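Local coordinates for ferredoxin (Rhodopseudomonas palustris, PDB 4LTU), which binds a single [2Fe-2S] cluster and carries electrons, probably serving as a redox partner in the manner of adrenodoxin and putidaredoxin, at residues Asp17-Met25 / Ser86-Glu94; Ala47-Leu58 / Ser77-Cys87. All coordinates share one frame; numbering follows the deposited sequence.

Interaction 1. Residues Asp17-Met25 / Ser86-Glu94. With FES (Fe2/s2 (inorganic) cluster), chain C.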
ATOM      1  N   ASP A  17      -7.352   0.245 -11.542  1.00 25.66           N
ATOM      2  CA  ASP A  17      -6.742   1.330 -12.289  1.00 25.01           C
ATOM      3  C   ASP A  17      -6.180   2.389 -11.343  1.00 24.66           C
ATOM      4  O   ASP A  17      -6.657   2.580 -10.217  1.00 24.02           O
ATOM      5  CB  ASP A  17      -7.763   1.936 -13.237  1.00 25.06           C
ATOM      6  CG  ASP A  17      -8.438   0.878 -14.095  1.00 26.14           C
ATOM      7  OD1 ASP A  17      -8.199   0.877 -15.310  1.00 25.93           O
ATOM      8  OD2 ASP A  17      -9.189   0.031 -13.551  1.00 28.88           O
ATOM      9  N   ALA A  18      -5.143   3.057 -11.813  1.00 24.25           N
ATOM     10  CA  ALA A  18      -4.547   4.132 -11.091  1.00 24.84           C
ATOM     11  C   ALA A  18      -3.906   5.035 -12.120  1.00 25.22           C
ATOM     12  O   ALA A  18      -3.293   4.570 -13.077  1.00 25.76           O
ATOM     13  CB  ALA A  18      -3.508   3.609 -10.100  1.00 24.59           C
ATOM     14  N   ALA A  19      -4.075   6.333 -11.938  1.00 24.99           N
ATOM     15  CA  ALA A  19      -3.413   7.286 -12.804  1.00 24.39           C
ATOM     16  C   ALA A  19      -2.022   7.452 -12.224  1.00 24.41           C
ATOM     17  O   ALA A  19      -1.769   7.035 -11.090  1.00 24.80           O
ATOM     18  CB  ALA A  19      -4.176   8.609 -12.789  1.00 24.40           C
ATOM     19  N   ILE A  20      -1.120   8.040 -13.002  1.00 23.82           N
ATOM     20  CA  ILE A  20       0.172   8.419 -12.523  1.00 23.76           C
ATOM     21  C   ILE A  20      -0.068   9.493 -11.449  1.00 23.55           C
ATOM     22  O   ILE A  20      -0.870  10.416 -11.651  1.00 22.55           O
ATOM     23  CB  ILE A  20       1.038   8.962 -13.679  1.00 24.30           C
ATOM     24  CG1 ILE A  20       1.088   7.938 -14.821  1.00 25.65           C
ATOM     25  CG2 ILE A  20       2.454   9.267 -13.202  1.00 24.77           C
ATOM     26  CD1 ILE A  20       1.827   8.414 -16.079  1.00 26.84           C
ATOM     27  N   GLY A  21       0.576   9.324 -10.292  1.00 23.03           N
ATOM     28  CA  GLY A  21       0.448  10.279  -9.192  1.00 22.21           C
ATOM     29  C   GLY A  21      -0.499   9.890  -8.068  1.00 21.79           C
ATOM     30  O   GLY A  21      -0.330  10.351  -6.936  1.00 21.82           O
ATOM     31  N   ASP A  22      -1.522   9.087  -8.370  1.00 21.31           N
ATOM     32  CA  ASP A  22      -2.354   8.543  -7.308  1.00 20.24           C
ATOM     33  C   ASP A  22      -1.463   7.744  -6.379  1.00 19.97           C
ATOM     34  O   ASP A  22      -0.532   7.055  -6.818  1.00 19.81           O
ATOM     35  CB  ASP A  22      -3.463   7.614  -7.823  1.00 20.71           C
ATOM     36  CG  ASP A  22      -4.404   8.284  -8.821  1.00 19.43           C
ATOM     37  OD1 ASP A  22      -4.395   9.510  -8.967  1.00 22.17           O
ATOM     38  OD2 ASP A  22      -5.171   7.563  -9.472  1.00 19.97           O
ATOM     39  N   SER A  23      -1.724   7.873  -5.083  1.00 19.36           N
ATOM     40  CA  SER A  23      -1.188   6.931  -4.146  1.00 18.55           C
ATOM     41  C   SER A  23      -1.928   5.597  -4.373  1.00 17.83           C
ATOM     42  O   SER A  23      -2.997   5.574  -4.983  1.00 17.59           O
ATOM     43  CB  SER A  23      -1.377   7.452  -2.734  1.00 17.90           C
ATOM     44  OG  SER A  23      -2.738   7.388  -2.392  1.00 19.06           O
ATOM     45  N   ALA A  24      -1.347   4.512  -3.873  1.00 17.32           N
ATOM     46  CA  ALA A  24      -1.927   3.166  -3.925  1.00 16.78           C
ATOM     47  C   ALA A  24      -3.200   3.081  -3.100  1.00 16.82           C
ATOM     48  O   ALA A  24      -4.100   2.299  -3.407  1.00 17.76           O
ATOM     49  CB  ALA A  24      -0.895   2.120  -3.441  1.00 15.82           C
ATOM     50  N   MET A  25      -3.264   3.885  -2.052  1.00 16.22           N
ATOM     51  CA  MET A  25      -4.418   3.949  -1.177  1.00 16.19           C
ATOM     52  C   MET A  25      -5.612   4.596  -1.908  1.00 16.12           C
ATOM     53  O   MET A  25      -6.757   4.103  -1.852  1.00 14.99           O
ATOM     54  CB  MET A  25      -4.068   4.745   0.093  1.00 14.99           C
ATOM     55  CG  MET A  25      -5.255   4.894   1.063  1.00 16.60           C
ATOM     56  SD  MET A  25      -5.219   6.485   1.910  1.00 20.09           S
ATOM     57  CE  MET A  25      -5.496   7.586   0.533  1.00 16.32           C
ATOM     58  N   SER A  86       0.696   2.528   2.082  1.00 13.92           N
ATOM     59  CA  SER A  86       0.187   2.631   0.735  1.00 14.23           C
ATOM     60  C   SER A  86      -0.175   4.038   0.285  1.00 14.11           C
ATOM     61  O   SER A  86      -0.209   4.296  -0.913  1.00 14.05           O
ATOM     62  CB  SER A  86      -1.020   1.711   0.553  1.00 14.35           C
ATOM     63  OG  SER A  86      -2.106   2.183   1.317  1.00 15.48           O
ATOM     64  N   CYS A  87      -0.450   4.947   1.211  1.00 14.74           N
ATOM     65  CA  CYS A  87      -0.698   6.347   0.823  1.00 15.01           C
ATOM     66  C   CYS A  87       0.634   7.054   0.473  1.00 15.84           C
ATOM     67  O   CYS A  87       0.637   8.093  -0.186  1.00 15.29           O
ATOM     68  CB  CYS A  87      -1.465   7.102   1.921  1.00 15.19           C
ATOM     69  SG  CYS A  87      -0.565   7.311   3.500  1.00 12.40           S
ATOM     70  N   GLN A  88       1.754   6.471   0.908  1.00 15.79           N
ATOM     71  CA  GLN A  88       3.080   6.992   0.563  1.00 16.96           C
ATOM     72  C   GLN A  88       3.710   6.327  -0.696  1.00 17.52           C
ATOM     73  O   GLN A  88       4.866   6.585  -1.024  1.00 17.89           O
ATOM     74  CB  GLN A  88       4.037   6.873   1.764  1.00 17.06           C
ATOM     75  CG  GLN A  88       3.510   7.459   3.057  1.00 17.26           C
ATOM     76  CD  GLN A  88       3.154   8.904   2.936  1.00 17.86           C
ATOM     77  OE1 GLN A  88       4.035   9.745   2.768  1.00 21.36           O
ATOM     78  NE2 GLN A  88       1.853   9.213   2.987  1.00 16.77           N
ATOM     79  N   ILE A  89       2.957   5.475  -1.388  1.00 17.69           N
ATOM     80  CA  ILE A  89       3.416   4.936  -2.665  1.00 18.02           C
ATOM     81  C   ILE A  89       2.751   5.703  -3.826  1.00 19.64           C
ATOM     82  O   ILE A  89       1.523   5.669  -3.995  1.00 19.49           O
ATOM     83  CB  ILE A  89       3.118   3.427  -2.779  1.00 17.39           C
ATOM     84  CG1 ILE A  89       3.980   2.631  -1.777  1.00 16.59           C
ATOM     85  CG2 ILE A  89       3.340   2.956  -4.201  1.00 15.83           C
ATOM     86  CD1 ILE A  89       3.482   1.218  -1.448  1.00 12.44           C
ATOM     87  N   LYS A  90       3.576   6.396  -4.601  1.00 20.69           N
ATOM     88  CA  LYS A  90       3.127   7.153  -5.740  1.00 23.14           C
ATOM     89  C   LYS A  90       3.347   6.322  -7.002  1.00 24.32           C
ATOM     90  O   LYS A  90       4.433   5.754  -7.217  1.00 24.32           O
ATOM     91  CB  LYS A  90       3.861   8.507  -5.813  1.00 23.58           C
ATOM     92  CG  LYS A  90       3.459   9.524  -4.693  1.00 24.34           C
ATOM     93  CD  LYS A  90       4.687  10.349  -4.207  1.00 28.73           C
ATOM     94  CE  LYS A  90       4.335  11.785  -3.717  1.00 30.99           C
ATOM     95  NZ  LYS A  90       5.562  12.599  -3.372  1.00 31.97           N
ATOM     96  N   ILE A  91       2.299   6.239  -7.821  1.00 25.55           N
ATOM     97  CA  ILE A  91       2.334   5.456  -9.048  1.00 26.27           C
ATOM     98  C   ILE A  91       2.956   6.220 -10.212  1.00 26.59           C
ATOM     99  O   ILE A  91       2.724   7.423 -10.391  1.00 26.35           O
ATOM    100  CB  ILE A  91       0.962   4.838  -9.363  1.00 26.67           C
ATOM    101  CG1 ILE A  91       0.748   3.678  -8.401  1.00 27.05           C
ATOM    102  CG2 ILE A  91       0.902   4.277 -10.811  1.00 26.86           C
ATOM    103  CD1 ILE A  91      -0.506   3.793  -7.616  1.00 30.59           C
ATOM    104  N   ALA A  92       3.792   5.497 -10.953  1.00 27.21           N
ATOM    105  CA  ALA A  92       4.523   6.008 -12.112  1.00 27.88           C
ATOM    106  C   ALA A  92       4.542   4.897 -13.163  1.00 28.20           C
ATOM    107  O   ALA A  92       4.274   3.733 -12.841  1.00 28.76           O
ATOM    108  CB  ALA A  92       5.955   6.392 -11.711  1.00 28.23           C
ATOM    109  N   PRO A  93       4.847   5.243 -14.427  1.00 28.52           N
ATOM    110  CA  PRO A  93       4.776   4.233 -15.495  1.00 28.36           C
ATOM    111  C   PRO A  93       5.454   2.920 -15.095  1.00 28.28           C
ATOM    112  O   PRO A  93       4.894   1.835 -15.298  1.00 28.48           O
ATOM    113  CB  PRO A  93       5.553   4.892 -16.654  1.00 28.66           C
ATOM    114  CG  PRO A  93       5.458   6.363 -16.379  1.00 28.53           C
ATOM    115  CD  PRO A  93       5.399   6.530 -14.902  1.00 27.78           C
ATOM    116  N   GLU A  94       6.641   3.045 -14.502  1.00 28.23           N
ATOM    117  CA  GLU A  94       7.484   1.933 -14.100  1.00 28.16           C
ATOM    118  C   GLU A  94       6.832   1.028 -13.055  1.00 27.68           C
ATOM    119  O   GLU A  94       7.289  -0.106 -12.844  1.00 27.18           O
ATOM    120  CB  GLU A  94       8.818   2.451 -13.559  1.00 28.74           C
ATOM    121  CG  GLU A  94       9.310   3.770 -14.191  1.00 32.60           C
ATOM    122  CD  GLU A  94       8.912   5.023 -13.391  1.00 36.39           C
ATOM    123  OE1 GLU A  94       8.821   4.939 -12.144  1.00 38.22           O
ATOM    124  OE2 GLU A  94       8.722   6.098 -14.006  1.00 38.45           O
TER
HETATM  125 FE1  FES C 201      -2.805   7.447   7.420  1.00 17.72          FE
HETATM  126 FE2  FES C 201      -1.583   6.240   5.028  1.00 16.41          FE
HETATM  127  S1  FES C 201      -0.747   7.008   6.913  1.00 19.16           S
HETATM  128  S2  FES C 201      -3.651   6.603   5.563  1.00 15.65           S
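Backbone bonds between G21, D22 and I91 join the turn before helix 24-29 to the chain that leaves the cluster ligand C87, within the beta-grasp fold of an adrenodoxin-type [2Fe-2S] ferredoxin. G21 N gives its hydrogen to I91 O (2.9 Å), and I91 N returns one to D22 O (3.1 Å), so that I91 is gripped through both its backbone polar groups. S23 and K90 form the single beta bridge between the segments. Nearer the cluster, M25 N reaches S86 O (3.3 Å), while A24 N makes weak bonds to S86 O and I89 O; in this way the first turn of the helix is tied to the backbone beside C87. S23 OG caps this helix at F26 N.

Among the side-chain bonds, D22 OD2 accepts the backbone hydrogen of A19 from above the carboxylate plane, fastening the type II turn A19-D22 from within.

The apolar contacts centre on I91. Its CG1 lies anti to the carbonyl carbon (chi1 -75°), and a chi2 of 124° then carries I91 CD1 to A18 CB (3.9 Å) and close to D22 O; the same side chain rests against I4 of strand 3-7. An alanine in place of I91 is likely to open a gap beside A18 CB and against I4. On the outer side, I20 CD1 meets P93 CG at 4.2 Å, the two side chains crossing at about a right angle.

At the cluster, C87 SG is bonded to iron FE2, and Q88 NE2 donates to that sulfur almost exactly in its own amide plane, which would probably temper the negative charge on the thiolate. The side chain of M25, bent at chi2 and chi3, brings SD within 3.8 Å of C87 CB. M25 SD also lies 4.0 Å from the bridging sulfide, FES S2.

Interaction 2. Residues Ala47-Leu58 / Ser77-Cys87; sequences ATCHVYVDDLWL and SDRLPNSRLSC. With FES (Fe2/s2 (inorganic) cluster), chain C.
N82 meets V53 both through its backbone and through its side chain. N82 O accepts from V53 N, and the side chain then turns back toward the same residue: CB lies 3.3 Å from V53 O, and CG, anti to its own carbonyl carbon (chi1 -75°), has L58 CD2 beside it. There the amide divides. OD1 faces L58 CD2 at 3.4 Å, whereas ND2 donates to V53 O (3.0 Å), which lies near the amide plane of N82; the donor itself stands above the plane of the V53 carbonyl. This bond helps hold the amide in its rotation.

Beyond N82, strands 50-53 and 83-85 run antiparallel at the edge of the beta-grasp sheet, with V51 and R84 as the hydrogen-bonded pair: V51 N to R84 O and R84 N to V51 O, each 2.8 Å. V53 CG2 lies alongside R84 CG, the two side chains pointing the same way, while the guanidinium of R84 goes on to E68. On the face that carries Y52, L80 CD1 sits over the centre of the Y52 ring, a CH-pi contact at 3.4 Å from the centroid.

At the cluster end, C49 O is gripped twice, by S86 N and by S86 OG, the latter on an in-plane lone pair at 2.7 Å. C49 SG binds iron FE2 at 2.3 Å and weakly accepts the backbone hydrogen of C87, while L85 CD2 lies against this sulfur.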
ATOM      1  N   ALA A  47      -1.150   4.254  10.951  1.00 18.99           N
ATOM      2  CA  ALA A  47      -0.529   3.049  10.413  1.00 18.59           C
ATOM      3  C   ALA A  47      -1.539   2.118   9.753  1.00 18.25           C
ATOM      4  O   ALA A  47      -1.271   0.928   9.643  1.00 18.81           O
ATOM      5  CB  ALA A  47       0.282   2.340  11.507  1.00 18.28           C
ATOM      6  N   THR A  48      -2.665   2.676   9.271  1.00 17.59           N
ATOM      7  CA  THR A  48      -3.845   1.891   8.899  1.00 16.72           C
ATOM      8  C   THR A  48      -4.125   1.786   7.394  1.00 16.57           C
ATOM      9  O   THR A  48      -5.221   1.353   6.990  1.00 16.12           O
ATOM     10  CB  THR A  48      -5.168   2.402   9.620  1.00 17.04           C
ATOM     11  OG1 THR A  48      -5.580   3.654   9.064  1.00 15.27           O
ATOM     12  CG2 THR A  48      -5.002   2.543  11.171  1.00 16.80           C
ATOM     13  N   CYS A  49      -3.159   2.213   6.574  1.00 16.19           N
ATOM     14  CA  CYS A  49      -3.143   1.938   5.134  1.00 14.76           C
ATOM     15  C   CYS A  49      -2.006   0.954   4.776  1.00 14.41           C
ATOM     16  O   CYS A  49      -1.498   0.985   3.647  1.00 14.34           O
ATOM     17  CB  CYS A  49      -2.923   3.235   4.347  1.00 15.21           C
ATOM     18  SG  CYS A  49      -1.302   4.016   4.615  1.00 14.81           S
ATOM     19  N   HIS A  50      -1.607   0.130   5.748  1.00 13.45           N
ATOM     20  CA  HIS A  50      -0.492  -0.842   5.677  1.00 13.94           C
ATOM     21  C   HIS A  50      -0.594  -1.744   4.447  1.00 14.05           C
ATOM     22  O   HIS A  50      -1.676  -2.200   4.120  1.00 13.88           O
ATOM     23  CB  HIS A  50      -0.578  -1.721   6.954  1.00 13.33           C
ATOM     24  CG  HIS A  50       0.588  -2.634   7.191  1.00 13.12           C
ATOM     25  ND1 HIS A  50       1.808  -2.497   6.553  1.00 14.85           N
ATOM     26  CD2 HIS A  50       0.739  -3.653   8.076  1.00 10.92           C
ATOM     27  CE1 HIS A  50       2.655  -3.400   7.024  1.00 12.87           C
ATOM     28  NE2 HIS A  50       2.034  -4.097   7.962  1.00 15.45           N
ATOM     29  N   VAL A  51       0.514  -1.974   3.749  1.00 14.82           N
ATOM     30  CA  VAL A  51       0.552  -3.030   2.730  1.00 15.32           C
ATOM     31  C   VAL A  51       1.896  -3.736   2.731  1.00 16.40           C
ATOM     32  O   VAL A  51       2.882  -3.190   3.211  1.00 17.03           O
ATOM     33  CB  VAL A  51       0.286  -2.520   1.291  1.00 15.62           C
ATOM     34  CG1 VAL A  51      -1.183  -2.136   1.077  1.00 15.45           C
ATOM     35  CG2 VAL A  51       1.236  -1.395   0.907  1.00 14.56           C
ATOM     36  N   TYR A  52       1.937  -4.951   2.182  1.00 17.80           N
ATOM     37  CA  TYR A  52       3.211  -5.607   1.841  1.00 18.41           C
ATOM     38  C   TYR A  52       3.451  -5.551   0.335  1.00 19.26           C
ATOM     39  O   TYR A  52       2.672  -6.061  -0.466  1.00 19.58           O
ATOM     40  CB  TYR A  52       3.277  -7.056   2.335  1.00 17.67           C
ATOM     41  CG  TYR A  52       2.613  -7.373   3.693  1.00 18.46           C
ATOM     42  CD1 TYR A  52       3.010  -6.734   4.867  1.00 17.12           C
ATOM     43  CD2 TYR A  52       1.638  -8.371   3.790  1.00 18.74           C
ATOM     44  CE1 TYR A  52       2.419  -7.037   6.110  1.00 16.11           C
ATOM     45  CE2 TYR A  52       1.045  -8.698   5.022  1.00 19.02           C
ATOM     46  CZ  TYR A  52       1.450  -8.026   6.180  1.00 20.52           C
ATOM     47  OH  TYR A  52       0.859  -8.352   7.392  1.00 19.75           O
ATOM     48  N   VAL A  53       4.527  -4.889  -0.051  1.00 21.14           N
ATOM     49  CA  VAL A  53       4.941  -4.848  -1.430  1.00 22.67           C
ATOM     50  C   VAL A  53       5.506  -6.231  -1.805  1.00 24.73           C
ATOM     51  O   VAL A  53       6.162  -6.903  -0.975  1.00 24.54           O
ATOM     52  CB  VAL A  53       5.997  -3.771  -1.625  1.00 22.78           C
ATOM     53  CG1 VAL A  53       6.358  -3.638  -3.083  1.00 21.08           C
ATOM     54  CG2 VAL A  53       5.468  -2.427  -1.076  1.00 22.90           C
ATOM     55  N   ASP A  54       5.217  -6.675  -3.026  1.00 25.79           N
ATOM     56  CA  ASP A  54       5.766  -7.935  -3.484  1.00 27.84           C
ATOM     57  C   ASP A  54       7.287  -7.885  -3.472  1.00 27.95           C
ATOM     58  O   ASP A  54       7.898  -6.923  -3.967  1.00 27.50           O
ATOM     59  CB  ASP A  54       5.273  -8.296  -4.885  1.00 28.21           C
ATOM     60  CG  ASP A  54       5.355  -9.784  -5.142  1.00 31.56           C
ATOM     61  OD1 ASP A  54       4.958 -10.553  -4.234  1.00 31.40           O
ATOM     62  OD2 ASP A  54       5.821 -10.187  -6.239  1.00 36.44           O
ATOM     63  N   ASP A  55       7.870  -8.943  -2.904  1.00 28.49           N
ATOM     64  CA  ASP A  55       9.318  -9.172  -2.847  1.00 28.69           C
ATOM     65  C   ASP A  55      10.098  -8.624  -4.053  1.00 28.42           C
ATOM     66  O   ASP A  55      11.158  -8.031  -3.890  1.00 29.36           O
ATOM     67  CB  ASP A  55       9.580 -10.683  -2.666  1.00 29.08           C
ATOM     68  CG  ASP A  55      11.072 -11.013  -2.478  1.00 31.29           C
ATOM     69  OD1 ASP A  55      11.793 -10.204  -1.831  1.00 30.95           O
ATOM     70  OD2 ASP A  55      11.510 -12.086  -2.979  1.00 31.38           O
ATOM     71  N   LEU A  56       9.552  -8.810  -5.252  1.00 27.84           N
ATOM     72  CA  LEU A  56      10.195  -8.400  -6.491  1.00 27.22           C
ATOM     73  C   LEU A  56       9.996  -6.946  -6.890  1.00 26.78           C
ATOM     74  O   LEU A  56      10.753  -6.430  -7.726  1.00 27.36           O
ATOM     75  CB  LEU A  56       9.783  -9.336  -7.645  1.00 27.70           C
ATOM     76  CG  LEU A  56      10.020 -10.835  -7.418  1.00 27.79           C
ATOM     77  CD1 LEU A  56       9.127 -11.635  -8.343  1.00 27.79           C
ATOM     78  CD2 LEU A  56      11.522 -11.283  -7.535  1.00 26.06           C
ATOM     79  N   TRP A  57       8.996  -6.278  -6.304  1.00 25.83           N
ATOM     80  CA  TRP A  57       8.690  -4.871  -6.642  1.00 24.06           C
ATOM     81  C   TRP A  57       9.263  -3.861  -5.638  1.00 24.03           C
ATOM     82  O   TRP A  57       9.363  -2.679  -5.950  1.00 24.37           O
ATOM     83  CB  TRP A  57       7.169  -4.634  -6.813  1.00 23.26           C
ATOM     84  CG  TRP A  57       6.570  -5.164  -8.094  1.00 20.96           C
ATOM     85  CD1 TRP A  57       6.003  -6.388  -8.281  1.00 19.00           C
ATOM     86  CD2 TRP A  57       6.481  -4.485  -9.356  1.00 18.83           C
ATOM     87  NE1 TRP A  57       5.570  -6.521  -9.589  1.00 17.36           N
ATOM     88  CE2 TRP A  57       5.854  -5.367 -10.267  1.00 18.40           C
ATOM     89  CE3 TRP A  57       6.888  -3.222  -9.813  1.00 20.47           C
ATOM     90  CZ2 TRP A  57       5.601  -5.019 -11.609  1.00 17.72           C
ATOM     91  CZ3 TRP A  57       6.641  -2.880 -11.151  1.00 18.26           C
ATOM     92  CH2 TRP A  57       5.999  -3.776 -12.027  1.00 16.97           C
ATOM     93  N   LEU A  58       9.616  -4.303  -4.433  1.00 24.15           N
ATOM     94  CA  LEU A  58      10.181  -3.386  -3.442  1.00 24.04           C
ATOM     95  C   LEU A  58      11.271  -2.495  -4.044  1.00 24.19           C
ATOM     96  O   LEU A  58      11.215  -1.272  -3.899  1.00 24.20           O
ATOM     97  CB  LEU A  58      10.707  -4.122  -2.214  1.00 23.46           C
ATOM     98  CG  LEU A  58      10.802  -3.240  -0.946  1.00 24.41           C
ATOM     99  CD1 LEU A  58       9.454  -2.782  -0.441  1.00 22.13           C
ATOM    100  CD2 LEU A  58      11.595  -3.916   0.213  1.00 24.62           C
ATOM    101  N   SER A  77      -1.133  -5.256  12.334  1.00 20.95           N
ATOM    102  CA  SER A  77      -0.399  -6.459  11.912  1.00 21.37           C
ATOM    103  C   SER A  77       1.068  -6.107  11.810  1.00 20.91           C
ATOM    104  O   SER A  77       1.427  -5.205  11.041  1.00 21.22           O
ATOM    105  CB  SER A  77      -0.848  -6.922  10.514  1.00 21.25           C
ATOM    106  OG  SER A  77      -2.045  -7.684  10.535  1.00 23.15           O
ATOM    107  N   ASP A  78       1.911  -6.841  12.532  1.00 20.50           N
ATOM    108  CA  ASP A  78       3.345  -6.531  12.658  1.00 20.71           C
ATOM    109  C   ASP A  78       4.102  -6.358  11.318  1.00 20.61           C
ATOM    110  O   ASP A  78       3.901  -7.129  10.346  1.00 20.39           O
ATOM    111  CB  ASP A  78       4.041  -7.537  13.607  1.00 20.94           C
ATOM    112  CG  ASP A  78       3.705  -7.282  15.082  1.00 22.98           C
ATOM    113  OD1 ASP A  78       3.685  -8.241  15.895  1.00 26.47           O
ATOM    114  OD2 ASP A  78       3.464  -6.107  15.446  1.00 24.01           O
ATOM    115  N   ARG A  79       4.952  -5.331  11.270  1.00 19.72           N
ATOM    116  CA  ARG A  79       5.643  -4.962  10.034  1.00 18.45           C
ATOM    117  C   ARG A  79       6.552  -6.093   9.538  1.00 18.35           C
ATOM    118  O   ARG A  79       7.081  -6.873  10.313  1.00 18.37           O
ATOM    119  CB  ARG A  79       6.418  -3.654  10.188  1.00 17.92           C
ATOM    120  CG  ARG A  79       7.682  -3.709  11.077  1.00 16.74           C
ATOM    121  CD  ARG A  79       8.232  -2.304  11.364  1.00 16.27           C
ATOM    122  NE  ARG A  79       8.909  -1.698  10.199  1.00 18.74           N
ATOM    123  CZ  ARG A  79       9.354  -0.435  10.130  1.00 18.55           C
ATOM    124  NH1 ARG A  79       9.194   0.388  11.155  1.00 16.44           N
ATOM    125  NH2 ARG A  79       9.972   0.018   9.024  1.00 19.24           N
ATOM    126  N   LEU A  80       6.685  -6.183   8.231  1.00 17.91           N
ATOM    127  CA  LEU A  80       7.540  -7.151   7.602  1.00 17.58           C
ATOM    128  C   LEU A  80       8.568  -6.291   6.866  1.00 17.45           C
ATOM    129  O   LEU A  80       8.322  -5.123   6.640  1.00 17.01           O
ATOM    130  CB  LEU A  80       6.709  -7.952   6.593  1.00 17.68           C
ATOM    131  CG  LEU A  80       5.471  -8.749   6.991  1.00 17.92           C
ATOM    132  CD1 LEU A  80       4.851  -9.441   5.765  1.00 18.00           C
ATOM    133  CD2 LEU A  80       5.780  -9.772   8.151  1.00 19.60           C
ATOM    134  N   PRO A  81       9.715  -6.860   6.479  1.00 18.01           N
ATOM    135  CA  PRO A  81      10.684  -6.150   5.615  1.00 18.23           C
ATOM    136  C   PRO A  81      10.030  -5.325   4.499  1.00 18.67           C
ATOM    137  O   PRO A  81      10.372  -4.157   4.284  1.00 19.25           O
ATOM    138  CB  PRO A  81      11.459  -7.300   4.982  1.00 17.63           C
ATOM    139  CG  PRO A  81      11.479  -8.320   6.017  1.00 16.38           C
ATOM    140  CD  PRO A  81      10.169  -8.235   6.763  1.00 17.97           C
ATOM    141  N   ASN A  82       9.089  -5.943   3.799  1.00 19.02           N
ATOM    142  CA  ASN A  82       8.452  -5.330   2.636  1.00 19.11           C
ATOM    143  C   ASN A  82       7.250  -4.435   2.961  1.00 18.37           C
ATOM    144  O   ASN A  82       6.593  -3.924   2.062  1.00 18.94           O
ATOM    145  CB  ASN A  82       8.036  -6.427   1.671  1.00 19.08           C
ATOM    146  CG  ASN A  82       9.216  -7.017   0.911  1.00 22.02           C
ATOM    147  OD1 ASN A  82      10.385  -6.919   1.336  1.00 24.37           O
ATOM    148  ND2 ASN A  82       8.916  -7.648  -0.217  1.00 23.35           N
ATOM    149  N   SER A  83       6.971  -4.253   4.242  1.00 17.41           N
ATOM    150  CA  SER A  83       5.902  -3.350   4.684  1.00 16.98           C
ATOM    151  C   SER A  83       6.044  -1.913   4.140  1.00 16.33           C
ATOM    152  O   SER A  83       7.136  -1.364   4.075  1.00 16.49           O
ATOM    153  CB  SER A  83       5.830  -3.362   6.219  1.00 17.37           C
ATOM    154  OG  SER A  83       5.201  -4.548   6.696  1.00 15.21           O
ATOM    155  N   ARG A  84       4.934  -1.333   3.701  1.00 15.77           N
ATOM    156  CA  ARG A  84       4.882   0.066   3.269  1.00 14.96           C
ATOM    157  C   ARG A  84       3.531   0.672   3.691  1.00 14.04           C
ATOM    158  O   ARG A  84       2.567  -0.051   3.942  1.00 13.51           O
ATOM    159  CB  ARG A  84       5.023   0.211   1.740  1.00 15.32           C
ATOM    160  CG  ARG A  84       6.417   0.010   1.096  1.00 16.79           C
ATOM    161  CD  ARG A  84       7.457   1.005   1.558  1.00 15.40           C
ATOM    162  NE  ARG A  84       6.903   2.341   1.440  1.00 18.40           N
ATOM    163  CZ  ARG A  84       7.241   3.241   0.522  1.00 17.99           C
ATOM    164  NH1 ARG A  84       8.197   2.999  -0.377  1.00 17.02           N
ATOM    165  NH2 ARG A  84       6.617   4.406   0.526  1.00 18.48           N
ATOM    166  N   LEU A  85       3.486   1.998   3.766  1.00 13.67           N
ATOM    167  CA  LEU A  85       2.241   2.753   3.893  1.00 13.68           C
ATOM    168  C   LEU A  85       1.821   3.102   2.490  1.00 13.89           C
ATOM    169  O   LEU A  85       2.512   3.843   1.805  1.00 13.14           O
ATOM    170  CB  LEU A  85       2.454   4.042   4.692  1.00 13.87           C
ATOM    171  CG  LEU A  85       2.693   3.849   6.190  1.00 12.31           C
ATOM    172  CD1 LEU A  85       3.005   5.169   6.810  1.00  9.69           C
ATOM    173  CD2 LEU A  85       1.436   3.230   6.803  1.00  8.41           C
ATOM    174  N   SER A  86       0.696   2.528   2.082  1.00 13.92           N
ATOM    175  CA  SER A  86       0.187   2.631   0.735  1.00 14.23           C
ATOM    176  C   SER A  86      -0.175   4.038   0.285  1.00 14.11           C
ATOM    177  O   SER A  86      -0.209   4.296  -0.913  1.00 14.05           O
ATOM    178  CB  SER A  86      -1.020   1.711   0.553  1.00 14.35           C
ATOM    179  OG  SER A  86      -2.106   2.183   1.317  1.00 15.48           O
ATOM    180  N   CYS A  87      -0.450   4.947   1.211  1.00 14.74           N
ATOM    181  CA  CYS A  87      -0.698   6.347   0.823  1.00 15.01           C
ATOM    182  C   CYS A  87       0.634   7.054   0.473  1.00 15.84           C
ATOM    183  O   CYS A  87       0.637   8.093  -0.186  1.00 15.29           O
ATOM    184  CB  CYS A  87      -1.465   7.102   1.921  1.00 15.19           C
ATOM    185  SG  CYS A  87      -0.565   7.311   3.500  1.00 12.40           S
TER
HETATM  186 FE1  FES C 201      -2.805   7.447   7.420  1.00 17.72          FE
HETATM  187 FE2  FES C 201      -1.583   6.240   5.028  1.00 16.41          FE
HETATM  188  S1  FES C 201      -0.747   7.008   6.913  1.00 19.16           S
HETATM  189  S2  FES C 201      -3.651   6.603   5.563  1.00 15.65           S

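With centres about 14 Å apart, the two interactions share S86 and C87 and both touch the cluster. Along the chain interaction 2 is nested inside the loop closed by interaction 1: 17-25 comes first, leading into helix 24-29, then 47-58 with strand 50-53, then 77-87 with edge strand 83-85, which runs on into 86-94. FE2 is thus held by two neighbouring cysteines, C49 just before strand 50-53 and C87 just after strand 83-85, where the sheet edge hands over to the helix contact. I89 CD1 packs on R84 CB at 3.7 Å, joining the two contacts a second time away from the cluster.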